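SAV1430 (Staphylococcus aureus subsp. aureus Mu50, PDB 2FFM) is of unknown function but carries an Nfu/NifU N-terminal scaffold domain, and so may take part in iron-sulfur cluster assembly. Local coordinates at residues L46-V51 with E72-K77; K16-E21 with V57-S62; S28-K33 with S53-M58. All blocks are in the same frame, centred on the assembly; numbering follows the deposited sequence.

In the fold
From the N terminus the chain runs through strand 3-8 into strand 14-19, and contact 2 closes the longest loop of the three, 35 residues between its segments, when 57-62 returns beside 16-21. Contact 3 starts inside that loop and ends on the same stretch, pairing 28-33 with 53-58; the two share V57 and M58, at the tight turn between strands 51-57 and 60-65. Together they set four strands of the antiparallel sheet side by side. Contact 1 crosses both: 46-51 lies inside their loops, while its partner 72-77 comes after them, on helix 71-80. Its centre is about 17 Å from that of contact 2, yet L46 packs on I54 of contact 3.

Contact 1: L46-V51 with E72-K77; sequences LKVEGV and ETVLPK
V74 spreads its two methyls over the type II beta turn V48-V51, the bend that takes the chain from helix 40-46 into strand 51-57. At the surface of this alpha-beta fold, helix 71-80 rests on a beta turn through apolar side chains and the backbone of the bend, with V74 as its buried member. The two branches of V74 divide the work. V74 CG1, held anti to the backbone N (chi1 177°), meets V48 CG1 at 4.1 Å and V51 CG2 at 3.9 Å, so it sits against side chains from both ends of the turn. V74 CG2 drops onto the backbone of the bend itself, lying 3.6 Å from E49 O and 4.1 Å from G50 CA.

The turn is closed by V51 N bonding to V48 O at 3.0 Å. G50 takes its third position with a positive phi of 116°, and having no side chain it leaves V74 CG2 close access to the backbone. G50 also bonds through its backbone to E66, which anchors the bend to the chain after strand 60-65. E49 sends its carboxylate away from the helix, and E49 OE2 stays 6.9 Å from K77 NZ, too far for a salt bridge. What K77 brings to the loop is the root of its side chain, one helical turn beyond V74: K77 CB packs on V48 CG1 at 3.8 Å.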
# COMPACT_ATOMS: atom_id res chain seq x y z
N LEU A 46 2.56 2.58 -5.98
CA LEU A 46 3.24 1.66 -6.88
C LEU A 46 4.53 2.24 -7.49
O LEU A 46 5.50 1.52 -7.70
CB LEU A 46 2.31 1.22 -8.00
CG LEU A 46 1.35 0.07 -7.71
CD1 LEU A 46 0.62 0.32 -6.41
CD2 LEU A 46 0.37 -0.07 -8.86
N LYS A 47 4.52 3.54 -7.78
CA LYS A 47 5.67 4.20 -8.36
C LYS A 47 6.84 4.29 -7.37
O LYS A 47 7.95 4.69 -7.74
CB LYS A 47 5.31 5.61 -8.84
CG LYS A 47 4.43 5.68 -10.08
CD LYS A 47 4.07 7.12 -10.43
CE LYS A 47 3.02 7.18 -11.54
NZ LYS A 47 2.35 8.51 -11.64
N VAL A 48 6.58 3.94 -6.12
CA VAL A 48 7.62 3.96 -5.09
C VAL A 48 8.58 2.81 -5.32
O VAL A 48 8.17 1.65 -5.42
CB VAL A 48 7.00 3.84 -3.68
CG1 VAL A 48 8.10 3.69 -2.64
CG2 VAL A 48 6.17 5.07 -3.39
N GLU A 49 9.87 3.14 -5.43
CA GLU A 49 10.93 2.16 -5.66
C GLU A 49 10.94 1.13 -4.54
O GLU A 49 11.22 1.46 -3.38
CB GLU A 49 12.28 2.89 -5.71
CG GLU A 49 13.55 2.01 -5.68
CD GLU A 49 14.10 1.69 -7.07
OE1 GLU A 49 15.22 1.11 -7.15
OE2 GLU A 49 13.39 2.01 -8.07
N GLY A 50 10.64 -0.11 -4.88
CA GLY A 50 10.63 -1.16 -3.88
C GLY A 50 9.27 -1.77 -3.65
O GLY A 50 9.15 -2.88 -3.13
N VAL A 51 8.22 -1.05 -4.03
CA VAL A 51 6.88 -1.57 -3.87
C VAL A 51 6.64 -2.59 -4.97
O VAL A 51 6.85 -2.31 -6.15
CB VAL A 51 5.83 -0.45 -3.97
CG1 VAL A 51 4.42 -1.04 -3.98
CG2 VAL A 51 5.99 0.51 -2.79
N GLU A 72 12.82 0.40 5.74
CA GLU A 72 13.39 1.64 6.26
C GLU A 72 13.41 2.73 5.18
O GLU A 72 13.32 3.92 5.48
CB GLU A 72 14.82 1.42 6.77
CG GLU A 72 15.00 0.47 7.96
CD GLU A 72 14.84 -1.01 7.61
OE1 GLU A 72 15.39 -1.46 6.58
OE2 GLU A 72 14.18 -1.73 8.38
N THR A 73 13.55 2.32 3.92
CA THR A 73 13.59 3.27 2.81
C THR A 73 12.28 3.38 2.03
O THR A 73 11.99 4.43 1.44
CB THR A 73 14.72 2.91 1.80
OG1 THR A 73 14.66 3.82 0.69
CG2 THR A 73 14.54 1.50 1.29
N VAL A 74 11.50 2.30 2.01
CA VAL A 74 10.22 2.25 1.29
C VAL A 74 9.04 2.84 2.07
O VAL A 74 8.27 3.63 1.53
CB VAL A 74 9.86 0.79 0.89
CG1 VAL A 74 8.49 0.74 0.20
CG2 VAL A 74 10.92 0.22 -0.03
N LEU A 75 8.93 2.46 3.34
CA LEU A 75 7.82 2.92 4.19
C LEU A 75 7.66 4.44 4.23
O LEU A 75 6.55 4.96 4.12
CB LEU A 75 7.96 2.36 5.62
CG LEU A 75 6.66 2.18 6.41
CD1 LEU A 75 5.72 1.33 5.57
CD2 LEU A 75 6.91 1.52 7.75
N PRO A 76 8.77 5.18 4.40
CA PRO A 76 8.65 6.63 4.45
C PRO A 76 8.13 7.23 3.15
O PRO A 76 7.33 8.18 3.16
CB PRO A 76 10.08 7.08 4.77
CG PRO A 76 10.92 5.99 4.20
CD PRO A 76 10.17 4.76 4.61
N LYS A 77 8.57 6.68 2.03
CA LYS A 77 8.11 7.19 0.75
C LYS A 77 6.65 6.79 0.57
O LYS A 77 5.87 7.51 -0.06
CB LYS A 77 8.97 6.63 -0.39
CG LYS A 77 10.43 7.02 -0.31
CD LYS A 77 11.21 6.33 -1.41
CE LYS A 77 12.71 6.51 -1.25
NZ LYS A 77 13.44 5.68 -2.27

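Contact 2: K16-E21 with V57-S62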
# COMPACT_ATOMS: atom_id res chain seq x y z
N LYS A 16 0.82 -4.35 6.77
CA LYS A 16 -0.57 -3.92 6.74
C LYS A 16 -0.71 -2.48 7.21
O LYS A 16 -0.40 -2.15 8.36
CB LYS A 16 -1.41 -4.85 7.61
CG LYS A 16 -2.89 -4.55 7.60
CD LYS A 16 -3.66 -5.51 8.49
CE LYS A 16 -5.15 -5.16 8.55
NZ LYS A 16 -5.92 -6.07 9.44
N ILE A 17 -1.17 -1.62 6.31
CA ILE A 17 -1.38 -0.21 6.58
C ILE A 17 -2.88 0.04 6.64
O ILE A 17 -3.59 -0.12 5.65
CB ILE A 17 -0.76 0.64 5.46
CG1 ILE A 17 0.73 0.32 5.35
CG2 ILE A 17 -0.97 2.13 5.73
CD1 ILE A 17 1.44 1.03 4.21
N THR A 18 -3.38 0.44 7.81
CA THR A 18 -4.80 0.71 7.96
C THR A 18 -5.10 2.19 7.72
O THR A 18 -4.50 3.06 8.35
CB THR A 18 -5.29 0.29 9.35
OG1 THR A 18 -4.97 -1.09 9.57
CG2 THR A 18 -6.79 0.45 9.45
N LEU A 19 -6.03 2.47 6.81
CA LEU A 19 -6.40 3.85 6.49
C LEU A 19 -7.69 4.25 7.20
O LEU A 19 -8.42 3.40 7.71
CB LEU A 19 -6.55 4.02 4.98
CG LEU A 19 -5.34 3.54 4.16
CD1 LEU A 19 -5.46 2.05 3.96
CD2 LEU A 19 -5.28 4.24 2.82
N SER A 20 -7.96 5.55 7.24
CA SER A 20 -9.16 6.06 7.89
C SER A 20 -10.38 5.83 7.01
O SER A 20 -11.39 5.26 7.46
CB SER A 20 -9.00 7.56 8.21
OG SER A 20 -8.53 8.31 7.09
N GLU A 21 -10.28 6.26 5.75
CA GLU A 21 -11.36 6.12 4.78
C GLU A 21 -11.47 4.66 4.34
O GLU A 21 -10.53 4.10 3.76
CB GLU A 21 -11.09 7.02 3.58
CG GLU A 21 -12.34 7.52 2.88
CD GLU A 21 -12.04 8.54 1.80
OE1 GLU A 21 -11.38 9.56 2.10
OE2 GLU A 21 -12.47 8.33 0.64
N VAL A 57 -8.46 -3.76 0.48
CA VAL A 57 -9.77 -4.28 0.85
C VAL A 57 -10.28 -3.71 2.17
O VAL A 57 -9.52 -3.59 3.12
CB VAL A 57 -9.75 -5.81 0.96
CG1 VAL A 57 -8.92 -6.24 2.14
CG2 VAL A 57 -11.16 -6.34 1.07
N MSE A 58 -11.55 -3.36 2.23
CA MSE A 58 -12.12 -2.81 3.45
C MSE A 58 -11.45 -1.47 3.84
O MSE A 58 -11.48 -0.52 3.06
CB MSE A 58 -12.00 -3.84 4.60
CG MSE A 58 -12.93 -5.07 4.45
SE MSE A 58 -12.70 -6.51 5.79
CE MSE A 58 -11.57 -7.73 4.82
N ASP A 59 -10.86 -1.41 5.03
CA ASP A 59 -10.21 -0.19 5.52
C ASP A 59 -8.68 -0.25 5.56
O ASP A 59 -8.05 0.43 6.37
CB ASP A 59 -10.72 0.13 6.93
CG ASP A 59 -10.18 -0.84 7.99
OD1 ASP A 59 -10.07 -2.05 7.68
OD2 ASP A 59 -9.87 -0.41 9.12
N PHE A 60 -8.08 -1.06 4.69
CA PHE A 60 -6.62 -1.19 4.71
C PHE A 60 -6.01 -1.69 3.41
O PHE A 60 -6.67 -2.34 2.61
CB PHE A 60 -6.17 -2.15 5.83
CG PHE A 60 -6.50 -3.59 5.55
CD1 PHE A 60 -7.68 -4.16 6.02
CD2 PHE A 60 -5.63 -4.38 4.79
CE1 PHE A 60 -8.00 -5.49 5.74
CE2 PHE A 60 -5.94 -5.71 4.51
CZ PHE A 60 -7.13 -6.27 4.98
N ILE A 61 -4.73 -1.38 3.23
CA ILE A 61 -4.00 -1.85 2.07
C ILE A 61 -2.78 -2.60 2.58
O ILE A 61 -2.10 -2.15 3.51
CB ILE A 61 -3.50 -0.71 1.15
CG1 ILE A 61 -2.62 0.25 1.93
CG2 ILE A 61 -4.66 -0.01 0.51
CD1 ILE A 61 -1.98 1.34 1.05
N SER A 62 -2.51 -3.76 2.00
CA SER A 62 -1.34 -4.53 2.37
C SER A 62 -0.36 -4.35 1.22
O SER A 62 -0.59 -4.78 0.09
CB SER A 62 -1.69 -6.00 2.56
OG SER A 62 -2.24 -6.23 3.84
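Strands 14-19 and 60-65 are antiparallel neighbours in the middle of the five-stranded sheet, their short segments running at 161° to each other. I17 and I61 form a hydrogen-bonded pair, each giving its N-H to the other's carbonyl at 3.0 Å (I17 N to I61 O, and I61 N to I17 O). K16-S62 and T18-F60 are the non-hydrogen-bonded pairs on either side. One step past T18 the ladder gets a last rung where L19 N reaches D59 O at 2.9 Å.

On the face bearing K16, T18 and F60, the lysine chain runs extended across the phenylalanine. K16 CE sits over the centre of the F60 ring, 3.7 Å from its centroid, and K16 NZ lies 4.4 Å from the same centroid, making a CH-pi contact and a cation-pi contact on one face. With CG between the backbone N and the carbonyl carbon (chi1 71°), the F60 ring has K16 over one face and V57 O on the other, offset toward the rim.

The other face is buried and apolar: L19 CD1 packs on I61 CG1 at 3.9 Å, I61 CG1 also approaches I17 CB, and I3 and F82 cover L19 further. At the far end V57 N bonds to F60 O at 3.1 Å across a type II' turn, with M58, a selenomethionine, in its first corner at positive phi. A two-residue turn of this type is characteristic of the tight beta hairpin, here joining strands 51-57 and 60-65.

Contact 3: S28-K33 with S53-M58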
# COMPACT_ATOMS: atom_id res chain seq x y z
N SER A 28 -12.16 -7.12 -2.87
CA SER A 28 -10.79 -6.67 -2.77
C SER A 28 -10.24 -6.42 -4.16
O SER A 28 -10.88 -6.77 -5.17
CB SER A 28 -9.95 -7.72 -2.07
OG SER A 28 -9.68 -8.81 -2.93
N ASP A 29 -9.06 -5.81 -4.21
CA ASP A 29 -8.36 -5.49 -5.45
C ASP A 29 -6.86 -5.59 -5.21
O ASP A 29 -6.36 -5.14 -4.18
CB ASP A 29 -8.69 -4.07 -5.91
CG ASP A 29 -9.97 -3.99 -6.73
OD1 ASP A 29 -9.93 -4.27 -7.95
OD2 ASP A 29 -11.02 -3.64 -6.15
N THR A 30 -6.15 -6.20 -6.15
CA THR A 30 -4.70 -6.34 -6.06
C THR A 30 -4.10 -5.62 -7.25
O THR A 30 -4.30 -6.02 -8.40
CB THR A 30 -4.27 -7.82 -6.09
OG1 THR A 30 -4.96 -8.54 -5.07
CG2 THR A 30 -2.77 -7.95 -5.86
N TYR A 31 -3.38 -4.54 -6.98
CA TYR A 31 -2.77 -3.74 -8.02
C TYR A 31 -1.29 -4.01 -8.10
O TYR A 31 -0.57 -3.85 -7.11
CB TYR A 31 -3.00 -2.26 -7.75
CG TYR A 31 -4.42 -1.94 -7.36
CD1 TYR A 31 -4.74 -1.66 -6.03
CD2 TYR A 31 -5.43 -1.84 -8.32
CE1 TYR A 31 -6.03 -1.28 -5.67
CE2 TYR A 31 -6.72 -1.47 -7.98
CZ TYR A 31 -7.02 -1.18 -6.65
OH TYR A 31 -8.28 -0.76 -6.31
N THR A 32 -0.83 -4.40 -9.28
CA THR A 32 0.58 -4.70 -9.48
C THR A 32 1.27 -3.67 -10.37
O THR A 32 2.50 -3.58 -10.38
CB THR A 32 0.76 -6.11 -10.11
OG1 THR A 32 0.05 -6.17 -11.34
CG2 THR A 32 0.23 -7.18 -9.17
N LYS A 33 0.48 -2.89 -11.10
CA LYS A 33 1.02 -1.87 -12.00
C LYS A 33 0.11 -0.64 -12.05
O LYS A 33 -1.09 -0.73 -11.82
CB LYS A 33 1.17 -2.44 -13.41
CG LYS A 33 -0.10 -3.09 -13.98
CD LYS A 33 0.13 -3.64 -15.41
CE LYS A 33 -1.07 -4.47 -15.92
NZ LYS A 33 -1.31 -5.72 -15.12
N SER A 53 3.56 -4.97 -4.99
CA SER A 53 2.13 -4.99 -5.28
C SER A 53 1.37 -4.40 -4.11
O SER A 53 1.95 -4.10 -3.07
CB SER A 53 1.63 -6.42 -5.50
OG SER A 53 1.39 -7.06 -4.26
N ILE A 54 0.06 -4.26 -4.29
CA ILE A 54 -0.81 -3.70 -3.26
C ILE A 54 -2.13 -4.46 -3.17
O ILE A 54 -2.80 -4.67 -4.17
CB ILE A 54 -1.15 -2.21 -3.56
CG1 ILE A 54 0.13 -1.38 -3.60
CG2 ILE A 54 -2.10 -1.66 -2.49
CD1 ILE A 54 0.89 -1.41 -2.30
N PHE A 55 -2.48 -4.89 -1.96
CA PHE A 55 -3.74 -5.58 -1.74
C PHE A 55 -4.60 -4.57 -1.02
O PHE A 55 -4.24 -4.10 0.05
CB PHE A 55 -3.56 -6.80 -0.84
CG PHE A 55 -4.84 -7.54 -0.54
CD1 PHE A 55 -5.56 -8.16 -1.56
CD2 PHE A 55 -5.30 -7.66 0.77
CE1 PHE A 55 -6.71 -8.89 -1.28
CE2 PHE A 55 -6.46 -8.39 1.05
CZ PHE A 55 -7.16 -9.01 0.03
N HIS A 56 -5.74 -4.22 -1.62
CA HIS A 56 -6.64 -3.23 -1.05
C HIS A 56 -8.03 -3.80 -0.78
O HIS A 56 -8.72 -4.24 -1.70
CB HIS A 56 -6.77 -2.04 -2.01
CG HIS A 56 -7.52 -0.88 -1.43
ND1 HIS A 56 -7.90 0.21 -2.18
CD2 HIS A 56 -7.94 -0.64 -0.17
CE1 HIS A 56 -8.52 1.08 -1.40
NE2 HIS A 56 -8.56 0.59 -0.18
N VAL A 57 -8.46 -3.76 0.48
CA VAL A 57 -9.77 -4.28 0.85
C VAL A 57 -10.28 -3.71 2.17
O VAL A 57 -9.52 -3.59 3.12
CB VAL A 57 -9.75 -5.81 0.96
CG1 VAL A 57 -8.92 -6.24 2.14
CG2 VAL A 57 -11.16 -6.34 1.07
N MSE A 58 -11.55 -3.36 2.23
CA MSE A 58 -12.12 -2.81 3.45
C MSE A 58 -11.45 -1.47 3.84
O MSE A 58 -11.48 -0.52 3.06
CB MSE A 58 -12.00 -3.84 4.60
CG MSE A 58 -12.93 -5.07 4.45
SE MSE A 58 -12.70 -6.51 5.79
CE MSE A 58 -11.57 -7.73 4.82
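Y31 leans along strand 51-57 toward H56, and this side, with Y31 and I54 buried, is the enclosed one. Y31 CE1 meets H56 CB at 3.8 Å and approaches the imidazole at its edge, near the ring plane. Y31 CD1 lies beside I54 CB at a looser 4.4 Å. D29 shares this side, but its carboxylate turns to R23 in a salt bridge; the same guanidinium nitrogen bonds Y31 OH, so one arginine ties two residues of the edge strand.

Beneath these side chains the backbones make a regular antiparallel ladder. D29 and H56 form one hydrogen-bonded pair and Y31 and I54 the next, with T30-F55 as the non-hydrogen-bonded pair between. The straightest of the four bonds is H56 N to D29 O, 2.8 Å long with an angle of 169° at the hydrogen. T30 CA adds a CA-H...O contact to I54 O at 3.2 Å.

The face bearing T30 and F55 is more open to solvent, T30 being exposed and F55 partly so. F55 CG lies anti to the backbone N (chi1 178°), which carries the ring over toward strand 29-31. T30 OG1 meets it in the ring plane, at the edge, 3.6 Å from F55 CD1. At one end of the pairing S28 OG comes in obliquely, 3.4 Å from F55 CE1; at the other, T32 CG2 just touches S53 CB at 4.0 Å.

Strand 29-31 is the sheet's outermost on this side, while 51-57 has strand 60-65 as its other neighbour, with I61 against I54 and H56 and S62 against F55. Helix 40-46 covers the enclosed face, laying I42 on Y31, I45 and L46 on I54, and F41 on H56.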